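Local coordinates for protein 4-alpha-glucanotransferase (Streptococcus agalactiae, PDB 6M6T) that is an amylomaltase, or disproportionating enzyme, of the 4-alpha-glucanotransferase family, built on a TIM-barrel fold and binding glycans in two pockets, at residues H70-D75 / Y196-E201; L76-L79 / S84-D87. All coordinates share one frame; numbering follows the deposited sequence.

Contact 1. Residues H70-D75 / Y196-E201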
ATOM      1  N   HIS A  70      -6.940  -9.281  -7.384  1.00 45.71           N
ATOM      2  CA  HIS A  70      -8.232  -9.316  -6.712  1.00 51.37           C
ATOM      3  C   HIS A  70      -9.048  -8.055  -6.960  1.00 49.03           C
ATOM      4  O   HIS A  70     -10.265  -8.065  -6.768  1.00 46.10           O
ATOM      5  CB  HIS A  70      -8.040  -9.515  -5.210  1.00 50.67           C
ATOM      6  CG  HIS A  70      -7.521 -10.867  -4.849  1.00 51.70           C
ATOM      7  ND1 HIS A  70      -7.222 -11.226  -3.552  1.00 55.89           N
ATOM      8  CD2 HIS A  70      -7.256 -11.952  -5.616  1.00 58.11           C
ATOM      9  CE1 HIS A  70      -6.789 -12.476  -3.536  1.00 66.42           C
ATOM     10  NE2 HIS A  70      -6.797 -12.938  -4.775  1.00 66.39           N
ATOM     11  N   LEU A  71      -8.411  -6.973  -7.376  1.00 53.14           N
ATOM     12  CA  LEU A  71      -9.089  -5.701  -7.520  1.00 45.97           C
ATOM     13  C   LEU A  71      -9.691  -5.514  -8.901  1.00 48.11           C
ATOM     14  O   LEU A  71     -10.351  -4.496  -9.132  1.00 56.76           O
ATOM     15  CB  LEU A  71      -8.126  -4.546  -7.207  1.00 41.28           C
ATOM     16  CG  LEU A  71      -7.372  -4.676  -5.888  1.00 40.93           C
ATOM     17  CD1 LEU A  71      -6.699  -3.363  -5.509  1.00 39.26           C
ATOM     18  CD2 LEU A  71      -8.316  -5.131  -4.802  1.00 46.65           C
ATOM     19  N   ILE A  72      -9.497  -6.463  -9.817  1.00 50.94           N
ATOM     20  CA  ILE A  72     -10.141  -6.375 -11.124  1.00 55.50           C
ATOM     21  C   ILE A  72     -11.652  -6.523 -10.968  1.00 57.43           C
ATOM     22  O   ILE A  72     -12.144  -7.346 -10.175  1.00 54.53           O
ATOM     23  CB  ILE A  72      -9.556  -7.425 -12.080  1.00 52.58           C
ATOM     24  CG1 ILE A  72      -8.330  -6.832 -12.771  1.00 46.52           C
ATOM     25  CG2 ILE A  72     -10.588  -7.873 -13.105  1.00 43.96           C
ATOM     26  CD1 ILE A  72      -7.612  -7.818 -13.616  1.00 45.77           C
ATOM     27  N   ASP A  73     -12.401  -5.697 -11.694  1.00 47.43           N
ATOM     28  CA  ASP A  73     -13.845  -5.658 -11.540  1.00 57.49           C
ATOM     29  C   ASP A  73     -14.499  -6.544 -12.583  1.00 56.35           C
ATOM     30  O   ASP A  73     -14.252  -6.388 -13.785  1.00 53.69           O
ATOM     31  CB  ASP A  73     -14.393  -4.235 -11.658  1.00 63.37           C
ATOM     32  CG  ASP A  73     -15.890  -4.170 -11.390  1.00 60.13           C
ATOM     33  OD1 ASP A  73     -16.333  -4.633 -10.307  1.00 60.06           O
ATOM     34  OD2 ASP A  73     -16.611  -3.661 -12.272  1.00 65.37           O
ATOM     35  N   PHE A  74     -15.347  -7.460 -12.116  1.00 51.06           N
ATOM     36  CA  PHE A  74     -16.070  -8.308 -13.045  1.00 60.09           C
ATOM     37  C   PHE A  74     -17.087  -7.517 -13.868  1.00 64.18           C
ATOM     38  O   PHE A  74     -17.318  -7.851 -15.034  1.00 59.07           O
ATOM     39  CB  PHE A  74     -16.748  -9.441 -12.280  1.00 67.44           C
ATOM     40  CG  PHE A  74     -15.788 -10.448 -11.729  1.00 64.72           C
ATOM     41  CD1 PHE A  74     -14.485 -10.514 -12.208  1.00 61.19           C
ATOM     42  CD2 PHE A  74     -16.180 -11.326 -10.737  1.00 66.27           C
ATOM     43  CE1 PHE A  74     -13.596 -11.438 -11.710  1.00 54.47           C
ATOM     44  CE2 PHE A  74     -15.290 -12.254 -10.230  1.00 69.84           C
ATOM     45  CZ  PHE A  74     -13.995 -12.311 -10.721  1.00 60.86           C
ATOM     46  N   ASP A  75     -17.690  -6.468 -13.294  1.00 62.48           N
ATOM     47  CA  ASP A  75     -18.716  -5.720 -14.020  1.00 58.53           C
ATOM     48  C   ASP A  75     -18.112  -4.954 -15.190  1.00 55.80           C
ATOM     49  O   ASP A  75     -18.639  -4.986 -16.309  1.00 61.52           O
ATOM     50  CB  ASP A  75     -19.451  -4.768 -13.073  1.00 63.57           C
ATOM     51  CG  ASP A  75     -20.360  -5.496 -12.084  1.00 70.25           C
ATOM     52  OD1 ASP A  75     -21.024  -6.483 -12.490  1.00 67.26           O
ATOM     53  OD2 ASP A  75     -20.406  -5.077 -10.901  1.00 66.73           O
ATOM     54  N   TYR A 196      -4.099  -2.876 -15.415  1.00 46.10           N
ATOM     55  CA  TYR A 196      -3.620  -1.545 -15.758  1.00 47.13           C
ATOM     56  C   TYR A 196      -4.662  -0.761 -16.549  1.00 48.93           C
ATOM     57  O   TYR A 196      -4.849   0.434 -16.297  1.00 45.21           O
ATOM     58  CB  TYR A 196      -2.292  -1.639 -16.503  1.00 50.07           C
ATOM     59  CG  TYR A 196      -1.146  -1.688 -15.534  1.00 49.95           C
ATOM     60  CD1 TYR A 196      -1.004  -2.771 -14.668  1.00 49.11           C
ATOM     61  CD2 TYR A 196      -0.223  -0.642 -15.449  1.00 57.31           C
ATOM     62  CE1 TYR A 196       0.039  -2.834 -13.756  1.00 44.84           C
ATOM     63  CE2 TYR A 196       0.827  -0.690 -14.533  1.00 52.00           C
ATOM     64  CZ  TYR A 196       0.943  -1.791 -13.689  1.00 49.03           C
ATOM     65  OH  TYR A 196       1.960  -1.865 -12.775  1.00 51.35           O
ATOM     66  N   LYS A 197      -5.367  -1.413 -17.488  1.00 51.84           N
ATOM     67  CA  LYS A 197      -6.441  -0.746 -18.231  1.00 48.43           C
ATOM     68  C   LYS A 197      -7.486  -0.140 -17.282  1.00 47.05           C
ATOM     69  O   LYS A 197      -7.786   1.065 -17.342  1.00 42.11           O
ATOM     70  CB  LYS A 197      -7.074  -1.752 -19.201  1.00 51.26           C
ATOM     71  CG  LYS A 197      -7.991  -1.184 -20.279  1.00 55.38           C
ATOM     72  CD  LYS A 197      -9.301  -1.983 -20.340  1.00 63.11           C
ATOM     73  CE  LYS A 197      -9.838  -2.104 -21.762  1.00 66.82           C
ATOM     74  NZ  LYS A 197      -9.861  -0.779 -22.440  1.00 67.67           N
ATOM     75  N   GLN A 198      -8.003  -0.960 -16.354  1.00 46.81           N
ATOM     76  CA  GLN A 198      -9.017  -0.495 -15.405  1.00 49.44           C
ATOM     77  C   GLN A 198      -8.462   0.561 -14.455  1.00 52.34           C
ATOM     78  O   GLN A 198      -9.100   1.602 -14.220  1.00 51.23           O
ATOM     79  CB  GLN A 198      -9.588  -1.687 -14.631  1.00 39.08           C
ATOM     80  CG  GLN A 198     -10.072  -2.764 -15.588  1.00 41.20           C
ATOM     81  CD  GLN A 198     -11.211  -3.610 -15.066  1.00 45.73           C
ATOM     82  OE1 GLN A 198     -11.390  -3.776 -13.863  1.00 45.97           O
ATOM     83  NE2 GLN A 198     -11.988  -4.172 -15.989  1.00 55.37           N
ATOM     84  N   TRP A 199      -7.267   0.313 -13.906  1.00 48.82           N
ATOM     85  CA  TRP A 199      -6.690   1.245 -12.950  1.00 47.67           C
ATOM     86  C   TRP A 199      -6.447   2.610 -13.580  1.00 44.55           C
ATOM     87  O   TRP A 199      -6.707   3.640 -12.956  1.00 46.07           O
ATOM     88  CB  TRP A 199      -5.377   0.717 -12.372  1.00 51.89           C
ATOM     89  CG  TRP A 199      -4.631   1.878 -11.810  1.00 44.93           C
ATOM     90  CD1 TRP A 199      -3.624   2.589 -12.406  1.00 42.86           C
ATOM     91  CD2 TRP A 199      -4.916   2.533 -10.581  1.00 41.20           C
ATOM     92  NE1 TRP A 199      -3.250   3.636 -11.596  1.00 48.55           N
ATOM     93  CE2 TRP A 199      -4.032   3.620 -10.470  1.00 43.59           C
ATOM     94  CE3 TRP A 199      -5.830   2.299  -9.554  1.00 44.12           C
ATOM     95  CZ2 TRP A 199      -4.039   4.469  -9.379  1.00 41.98           C
ATOM     96  CZ3 TRP A 199      -5.825   3.131  -8.464  1.00 44.83           C
ATOM     97  CH2 TRP A 199      -4.937   4.206  -8.382  1.00 40.35           C
ATOM     98  N   PHE A 200      -5.912   2.651 -14.794  1.00 42.67           N
ATOM     99  CA  PHE A 200      -5.642   3.953 -15.379  1.00 44.37           C
ATOM    100  C   PHE A 200      -6.926   4.639 -15.816  1.00 52.12           C
ATOM    101  O   PHE A 200      -7.001   5.873 -15.782  1.00 48.53           O
ATOM    102  CB  PHE A 200      -4.629   3.817 -16.514  1.00 43.19           C
ATOM    103  CG  PHE A 200      -3.183   3.834 -16.019  1.00 54.89           C
ATOM    104  CD1 PHE A 200      -2.711   4.908 -15.255  1.00 45.37           C
ATOM    105  CD2 PHE A 200      -2.324   2.767 -16.266  1.00 47.60           C
ATOM    106  CE1 PHE A 200      -1.424   4.935 -14.780  1.00 46.44           C
ATOM    107  CE2 PHE A 200      -1.035   2.784 -15.802  1.00 55.07           C
ATOM    108  CZ  PHE A 200      -0.573   3.879 -15.053  1.00 55.03           C
ATOM    109  N   GLU A 201      -7.970   3.870 -16.157  1.00 56.11           N
ATOM    110  CA  GLU A 201      -9.290   4.479 -16.308  1.00 55.19           C
ATOM    111  C   GLU A 201      -9.717   5.195 -15.027  1.00 52.19           C
ATOM    112  O   GLU A 201     -10.170   6.348 -15.062  1.00 51.05           O
ATOM    113  CB  GLU A 201     -10.317   3.419 -16.692  1.00 56.01           C
ATOM    114  CG  GLU A 201     -10.513   3.257 -18.193  1.00 57.97           C
ATOM    115  CD  GLU A 201     -11.230   1.959 -18.530  1.00 67.56           C
ATOM    116  OE1 GLU A 201     -11.091   1.482 -19.685  1.00 65.33           O
ATOM    117  OE2 GLU A 201     -11.913   1.414 -17.621  1.00 63.94           O
TER
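Gln198 of helix 182-208 reaches Asp73, the N-cap residue of the short helix 74-78, in this TIM-barrel enzyme. The contact is buried, and within 70-75 Ile72 and Asp73 meet Gln198. Along the long helix, Tyr196 comes first and does not reach the loop; its OH is hydrogen-bonded to Val65 O. Lys197 takes no part; its NZ is 3.8 Å from Glu201 OE1, a long salt bridge one turn on. Gln198 does the bridging. Its CG lies anti to the carbonyl carbon (chi1 -53°), and the extended chain beyond carries the amide across to the loop. Ile72 CG2 packs 4.2 Å from Gln198 OE1. Trp199 does not touch 70-75; its ring meets that of Phe25, and its CD1 also sits 3.7 Å above the plane of the Phe200 ring, over its centre. On the loop side, the Asp73 carboxylate caps the helix, OD2 accepting from Leu76 N, while OD1 is hydrogen-bonded to Thr24 OG1. The Asp73 backbone is held separately: its N donates to Gln198 OE1 at 3.1 Å, nearly straight at 170°, and this donor sits 17° off the plane of the Gln198 amide carbonyl.

Contact 2. Residues L76-L79 / S84-D87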
ATOM      1  N   LEU A  76     -17.016  -4.238 -14.943  1.00 56.64           N
ATOM      2  CA  LEU A  76     -16.319  -3.560 -16.027  1.00 56.20           C
ATOM      3  C   LEU A  76     -15.924  -4.538 -17.124  1.00 57.21           C
ATOM      4  O   LEU A  76     -15.903  -4.178 -18.311  1.00 46.95           O
ATOM      5  CB  LEU A  76     -15.090  -2.845 -15.475  1.00 52.54           C
ATOM      6  CG  LEU A  76     -15.305  -1.402 -15.016  1.00 54.16           C
ATOM      7  CD1 LEU A  76     -13.985  -0.818 -14.533  1.00 56.86           C
ATOM      8  CD2 LEU A  76     -15.893  -0.565 -16.142  1.00 38.65           C
ATOM      9  N   LEU A  77     -15.627  -5.783 -16.733  1.00 61.18           N
ATOM     10  CA  LEU A  77     -15.229  -6.836 -17.660  1.00 63.96           C
ATOM     11  C   LEU A  77     -16.410  -7.377 -18.450  1.00 65.64           C
ATOM     12  O   LEU A  77     -16.250  -7.766 -19.616  1.00 66.75           O
ATOM     13  CB  LEU A  77     -14.561  -7.982 -16.897  1.00 56.63           C
ATOM     14  CG  LEU A  77     -13.064  -7.947 -16.652  1.00 49.80           C
ATOM     15  CD1 LEU A  77     -12.606  -9.365 -16.381  1.00 47.39           C
ATOM     16  CD2 LEU A  77     -12.338  -7.327 -17.837  1.00 48.68           C
ATOM     17  N   THR A  78     -17.586  -7.434 -17.822  1.00 63.45           N
ATOM     18  CA  THR A  78     -18.798  -7.827 -18.529  1.00 61.12           C
ATOM     19  C   THR A  78     -19.155  -6.793 -19.585  1.00 63.11           C
ATOM     20  O   THR A  78     -19.385  -7.136 -20.748  1.00 72.59           O
ATOM     21  CB  THR A  78     -19.946  -8.014 -17.535  1.00 64.99           C
ATOM     22  OG1 THR A  78     -19.743  -9.232 -16.804  1.00 66.47           O
ATOM     23  CG2 THR A  78     -21.303  -8.055 -18.255  1.00 62.00           C
ATOM     24  N   LEU A  79     -19.133  -5.515 -19.212  1.00 62.01           N
ATOM     25  CA  LEU A  79     -19.479  -4.448 -20.148  1.00 63.88           C
ATOM     26  C   LEU A  79     -18.529  -4.371 -21.346  1.00 63.62           C
ATOM     27  O   LEU A  79     -18.732  -3.550 -22.247  1.00 69.73           O
ATOM     28  CB  LEU A  79     -19.526  -3.096 -19.419  1.00 65.48           C
ATOM     29  CG  LEU A  79     -20.838  -2.729 -18.705  1.00 70.01           C
ATOM     30  CD1 LEU A  79     -21.200  -3.654 -17.522  1.00 60.92           C
ATOM     31  CD2 LEU A  79     -20.809  -1.261 -18.267  1.00 72.10           C
ATOM     32  N   SER A  84     -19.930 -12.653 -19.236  1.00 69.15           N
ATOM     33  CA  SER A  84     -21.288 -12.252 -18.901  1.00 66.98           C
ATOM     34  C   SER A  84     -21.440 -12.348 -17.384  1.00 71.62           C
ATOM     35  O   SER A  84     -20.508 -12.736 -16.676  1.00 74.81           O
ATOM     36  CB  SER A  84     -22.318 -13.123 -19.629  1.00 70.99           C
ATOM     37  OG  SER A  84     -22.825 -14.141 -18.781  1.00 79.65           O
ATOM     38  N   LYS A  85     -22.619 -11.982 -16.867  1.00 76.95           N
ATOM     39  CA  LYS A  85     -22.819 -11.988 -15.420  1.00 79.46           C
ATOM     40  C   LYS A  85     -23.517 -13.237 -14.898  1.00 80.25           C
ATOM     41  O   LYS A  85     -23.618 -13.392 -13.675  1.00 84.65           O
ATOM     42  CB  LYS A  85     -23.547 -10.693 -14.949  1.00 82.78           C
ATOM     43  CG  LYS A  85     -24.960 -10.421 -15.373  1.00 88.41           C
ATOM     44  CD  LYS A  85     -25.375  -9.039 -14.818  1.00 79.69           C
ATOM     45  CE  LYS A  85     -24.304  -7.997 -15.092  1.00 72.99           C
ATOM     46  NZ  LYS A  85     -24.770  -6.636 -14.733  1.00 72.60           N
ATOM     47  N   ASP A  86     -24.005 -14.119 -15.782  1.00 83.03           N
ATOM     48  CA  ASP A  86     -24.345 -15.462 -15.283  1.00 82.16           C
ATOM     49  C   ASP A  86     -23.065 -16.308 -14.956  1.00 88.15           C
ATOM     50  O   ASP A  86     -23.109 -17.524 -14.679  1.00 84.92           O
ATOM     51  CB  ASP A  86     -25.252 -16.187 -16.287  1.00 90.58           C
ATOM     52  CG  ASP A  86     -26.747 -16.150 -15.887  1.00 98.60           C
ATOM     53  OD1 ASP A  86     -27.058 -15.996 -14.683  1.00 98.75           O
ATOM     54  OD2 ASP A  86     -27.625 -16.295 -16.771  1.00 92.89           O
ATOM     55  N   ASP A  87     -21.926 -15.609 -14.996  1.00 92.53           N
ATOM     56  CA  ASP A  87     -20.624 -16.140 -14.623  1.00 83.02           C
ATOM     57  C   ASP A  87     -20.213 -15.770 -13.202  1.00 81.66           C
ATOM     58  O   ASP A  87     -19.403 -16.485 -12.599  1.00 81.97           O
ATOM     59  CB  ASP A  87     -19.563 -15.631 -15.605  1.00 74.72           C
ATOM     60  CG  ASP A  87     -19.785 -16.141 -17.030  1.00 83.25           C
ATOM     61  OD1 ASP A  87     -20.593 -17.084 -17.212  1.00 85.80           O
ATOM     62  OD2 ASP A  87     -19.159 -15.595 -17.967  1.00 79.80           O
TER
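Thr78, in the last turn of the short helix 74-78, packs against Ser84 and Lys85, where the chain folds back in a local helix-to-loop turn on the outside of this TIM-barrel protein. Thr78 and the Ser84 backbone form the close part, with their CA atoms 5.1 Å apart. The Thr78 side chain points at the loop. Its OG1 stands 3.6 Å from Ser84 O, but its stronger partner is the hydroxyl of Tyr88, and Phe74 O adds a weak bond from within the helix. OG1 lies beside the backbone N (chi1 -74°) and the methyl CG2 anti to it. Ile83 also touches Thr78, and Leu77 packs on Phe82 and Ile83. The solvent side is loose. The Ser84 side chain turns from the helix, Asp86 is exposed, and the exposed Lys85 chain meets the Thr78 side chain only through its CE, 4.4 Å from Thr78 CG2. The loop ties itself together instead: Asp86 N makes a weak bond to Ser84 OG at 3.2 Å. Ser84 N donates to Asp87 OD2 at 3.3 Å, meeting that oxygen from above the carboxylate plane, 54° out of it.

Contacts 1 and 2 share helix 74-78, and their centres are 13 Å apart. Contact 1 joins the loop and N-cap leading into that helix to helix 182-208, its two segments being 121 residues apart at their closest ends; contact 2 joins the helix end to the loop that follows. Along the chain, contact 2 is nested inside the loop closed by contact 1. The centre of contact 1, which is buried, lies about 17 Å from the chain centre; that of contact 2, on the surface, lies about 28 Å from it. The two contacts also touch directly: Gln198 NE2 lies 3.4 Å from Leu76 CB, and Ile72 CG2 lies 4.1 Å from Leu77 CD1. Leu76 and Leu77 thus connect the local turn to the long helix by packing.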